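Local coordinates for ADP-dependent (S)-NAD(P)H-hydrate dehydratase (Enterococcus faecalis, PDB 2R3B), which probably catalyses the ADP-dependent dehydration of the S-form of NAD(P)HX, a damaged, hydrated form of NAD(P)H, thereby restoring the intact coenzyme, at residues Glu217-Thr222 and Thr254-Val259. Sequence-based numbering, arbitrary orientation.
Sequences EPFQNT and TIAGAV
Phe219 lays one face of its ring against the methyl of Ala256, the first of two side-chain contacts between residues 217-222 and the 254-259 part of helix 252-269. Ala256 CB sits 4.0 Å from the ring centroid and 14° off the ring normal, a CH-pi contact displaced toward the rim, where CG and CD1 of Phe219 each lie 3.9 Å from that methyl. With CG anti to its own carbonyl carbon (chi1 -59°), the ring swings back alongside the preceding residues, and Glu217 O stands over its other face. Alanine suits this helix position because a single methyl lets the flat ring come close to the backbone. The strand lies next to the edge of the mixed sheet of this ribokinase-like fold, antiparallel to strand 211-213 and parallel to the outermost strand 21-22, and helix 252-269 packs on strand 219-220 and the residue after it through the Phe219 and Asn221 side chains. Gln220 NE2 donates to Asn221 O at 3.1 Å in a nearly straight bond (174°), approaching a lone pair in the carbonyl plane, and also bonds Arg209 O. Asn221 again points toward the helix, CG anti to the backbone N, and meets it about one turn after Ala256, at Val259. Its amide runs obliquely across Val259, ND2 lying 3.9 Å from CG1, so that the valine branch packs against the amide by van der Waals contact alone. An asparagine can serve in this buried place because its ND2 is hydrogen-bonded to Ser263 OG, further along the same helix, while beta-branched Val259 directs CG1 at CB and CG of Asn221.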
ATOM      1  N   GLU B 217      33.266   8.319 -26.953  1.00 26.38           N
ATOM      2  CA  GLU B 217      34.123   8.208 -25.771  1.00 28.87           C
ATOM      3  C   GLU B 217      33.268   7.700 -24.630  1.00 24.57           C
ATOM      4  O   GLU B 217      32.189   8.245 -24.407  1.00 25.01           O
ATOM      5  CB  GLU B 217      34.726   9.562 -25.334  1.00 27.02           C
ATOM      6  CG  GLU B 217      35.940   9.961 -26.170  1.00 39.07           C
ATOM      7  CD  GLU B 217      36.739  11.146 -25.595  1.00 36.85           C
ATOM      8  OE1 GLU B 217      36.186  11.922 -24.766  1.00 37.62           O
ATOM      9  OE2 GLU B 217      37.925  11.282 -25.994  1.00 49.31           O
ATOM     10  N   PRO B 218      33.767   6.716 -23.889  1.00 23.59           N
ATOM     11  CA  PRO B 218      32.973   6.159 -22.805  1.00 23.08           C
ATOM     12  C   PRO B 218      32.705   7.171 -21.704  1.00 23.19           C
ATOM     13  O   PRO B 218      33.477   8.106 -21.507  1.00 22.45           O
ATOM     14  CB  PRO B 218      33.841   5.035 -22.264  1.00 22.14           C
ATOM     15  CG  PRO B 218      35.248   5.358 -22.727  1.00 26.84           C
ATOM     16  CD  PRO B 218      35.081   6.067 -24.008  1.00 21.26           C
ATOM     17  N   PHE B 219      31.611   6.955 -20.976  1.00 21.83           N
ATOM     18  CA  PHE B 219      31.260   7.768 -19.829  1.00 20.48           C
ATOM     19  C   PHE B 219      31.580   6.958 -18.587  1.00 20.62           C
ATOM     20  O   PHE B 219      31.265   5.770 -18.517  1.00 20.66           O
ATOM     21  CB  PHE B 219      29.767   8.054 -19.787  1.00 21.53           C
ATOM     22  CG  PHE B 219      29.233   8.765 -20.996  1.00 20.70           C
ATOM     23  CD1 PHE B 219      29.192  10.140 -21.047  1.00 30.09           C
ATOM     24  CD2 PHE B 219      28.716   8.050 -22.053  1.00 26.96           C
ATOM     25  CE1 PHE B 219      28.661  10.794 -22.150  1.00 29.42           C
ATOM     26  CE2 PHE B 219      28.191   8.703 -23.153  1.00 27.96           C
ATOM     27  CZ  PHE B 219      28.169  10.075 -23.196  1.00 25.38           C
ATOM     28  N   GLN B 220      32.129   7.630 -17.587  1.00 19.27           N
ATOM     29  CA  GLN B 220      32.495   7.021 -16.325  1.00 19.31           C
ATOM     30  C   GLN B 220      31.679   7.650 -15.218  1.00 18.50           C
ATOM     31  O   GLN B 220      31.820   8.832 -14.962  1.00 16.73           O
ATOM     32  CB  GLN B 220      33.969   7.265 -16.035  1.00 20.54           C
ATOM     33  CG  GLN B 220      34.409   6.690 -14.703  1.00 26.08           C
ATOM     34  CD  GLN B 220      34.170   5.204 -14.624  1.00 27.06           C
ATOM     35  OE1 GLN B 220      34.797   4.418 -15.330  1.00 27.73           O
ATOM     36  NE2 GLN B 220      33.243   4.808 -13.777  1.00 25.89           N
ATOM     37  N   ASN B 221      30.809   6.868 -14.569  1.00 15.77           N
ATOM     38  CA  ASN B 221      30.029   7.422 -13.479  1.00 18.11           C
ATOM     39  C   ASN B 221      30.926   7.667 -12.265  1.00 18.32           C
ATOM     40  O   ASN B 221      31.917   6.968 -12.052  1.00 21.71           O
ATOM     41  CB  ASN B 221      28.878   6.507 -13.107  1.00 16.35           C
ATOM     42  CG  ASN B 221      27.883   7.175 -12.206  1.00 18.15           C
ATOM     43  OD1 ASN B 221      27.670   8.394 -12.265  1.00 20.25           O
ATOM     44  ND2 ASN B 221      27.227   6.387 -11.399  1.00 20.47           N
ATOM     45  N   THR B 222      30.593   8.687 -11.490  1.00 17.06           N
ATOM     46  CA  THR B 222      31.414   9.123 -10.384  1.00 17.23           C
ATOM     47  C   THR B 222      30.703   8.987  -9.044  1.00 19.36           C
ATOM     48  O   THR B 222      31.183   9.481  -8.032  1.00 22.86           O
ATOM     49  CB  THR B 222      31.837  10.578 -10.578  1.00 19.54           C
ATOM     50  OG1 THR B 222      30.698  11.395 -10.788  1.00 19.43           O
ATOM     51  CG2 THR B 222      32.794  10.712 -11.782  1.00 17.28           C
ATOM     52  N   THR B 254      21.803  10.528 -22.845  1.00 15.52           N
ATOM     53  CA  THR B 254      20.555  10.334 -22.104  1.00 17.13           C
ATOM     54  C   THR B 254      20.682   9.168 -21.143  1.00 15.07           C
ATOM     55  O   THR B 254      20.224   9.255 -20.033  1.00 14.88           O
ATOM     56  CB  THR B 254      19.375  10.179 -23.076  1.00 18.08           C
ATOM     57  OG1 THR B 254      19.154  11.448 -23.725  1.00 16.45           O
ATOM     58  CG2 THR B 254      18.096   9.750 -22.352  1.00 14.96           C
ATOM     59  N   ILE B 255      21.314   8.093 -21.586  1.00 14.09           N
ATOM     60  CA  ILE B 255      21.537   6.912 -20.770  1.00 14.68           C
ATOM     61  C   ILE B 255      22.493   7.264 -19.631  1.00 16.15           C
ATOM     62  O   ILE B 255      22.268   6.894 -18.500  1.00 15.08           O
ATOM     63  CB  ILE B 255      22.073   5.724 -21.627  1.00 13.47           C
ATOM     64  CG1 ILE B 255      21.090   5.348 -22.738  1.00 17.11           C
ATOM     65  CG2 ILE B 255      22.339   4.479 -20.740  1.00 16.40           C
ATOM     66  CD1 ILE B 255      21.616   4.365 -23.739  1.00 19.20           C
ATOM     67  N   ALA B 256      23.578   7.993 -19.933  1.00 15.15           N
ATOM     68  CA  ALA B 256      24.485   8.456 -18.914  1.00 14.72           C
ATOM     69  C   ALA B 256      23.803   9.320 -17.850  1.00 15.75           C
ATOM     70  O   ALA B 256      24.125   9.240 -16.666  1.00 15.39           O
ATOM     71  CB  ALA B 256      25.655   9.221 -19.571  1.00 14.65           C
ATOM     72  N   GLY B 257      22.871  10.172 -18.265  1.00 14.15           N
ATOM     73  CA  GLY B 257      22.104  11.000 -17.330  1.00 14.61           C
ATOM     74  C   GLY B 257      21.284  10.176 -16.334  1.00 14.96           C
ATOM     75  O   GLY B 257      21.223  10.500 -15.142  1.00 16.81           O
ATOM     76  N   ALA B 258      20.608   9.158 -16.843  1.00 14.12           N
ATOM     77  CA  ALA B 258      19.888   8.182 -16.028  1.00 13.00           C
ATOM     78  C   ALA B 258      20.788   7.504 -14.990  1.00 14.85           C
ATOM     79  O   ALA B 258      20.454   7.415 -13.801  1.00 14.95           O
ATOM     80  CB  ALA B 258      19.193   7.115 -16.965  1.00 12.99           C
ATOM     81  N   VAL B 259      21.924   6.992 -15.451  1.00 13.40           N
ATOM     82  CA  VAL B 259      22.881   6.314 -14.570  1.00 14.18           C
ATOM     83  C   VAL B 259      23.388   7.272 -13.501  1.00 14.36           C
ATOM     84  O   VAL B 259      23.476   6.919 -12.322  1.00 15.26           O
ATOM     85  CB  VAL B 259      24.052   5.751 -15.419  1.00 15.34           C
ATOM     86  CG1 VAL B 259      25.266   5.278 -14.537  1.00 16.06           C
ATOM     87  CG2 VAL B 259      23.546   4.638 -16.315  1.00 14.27           C
TER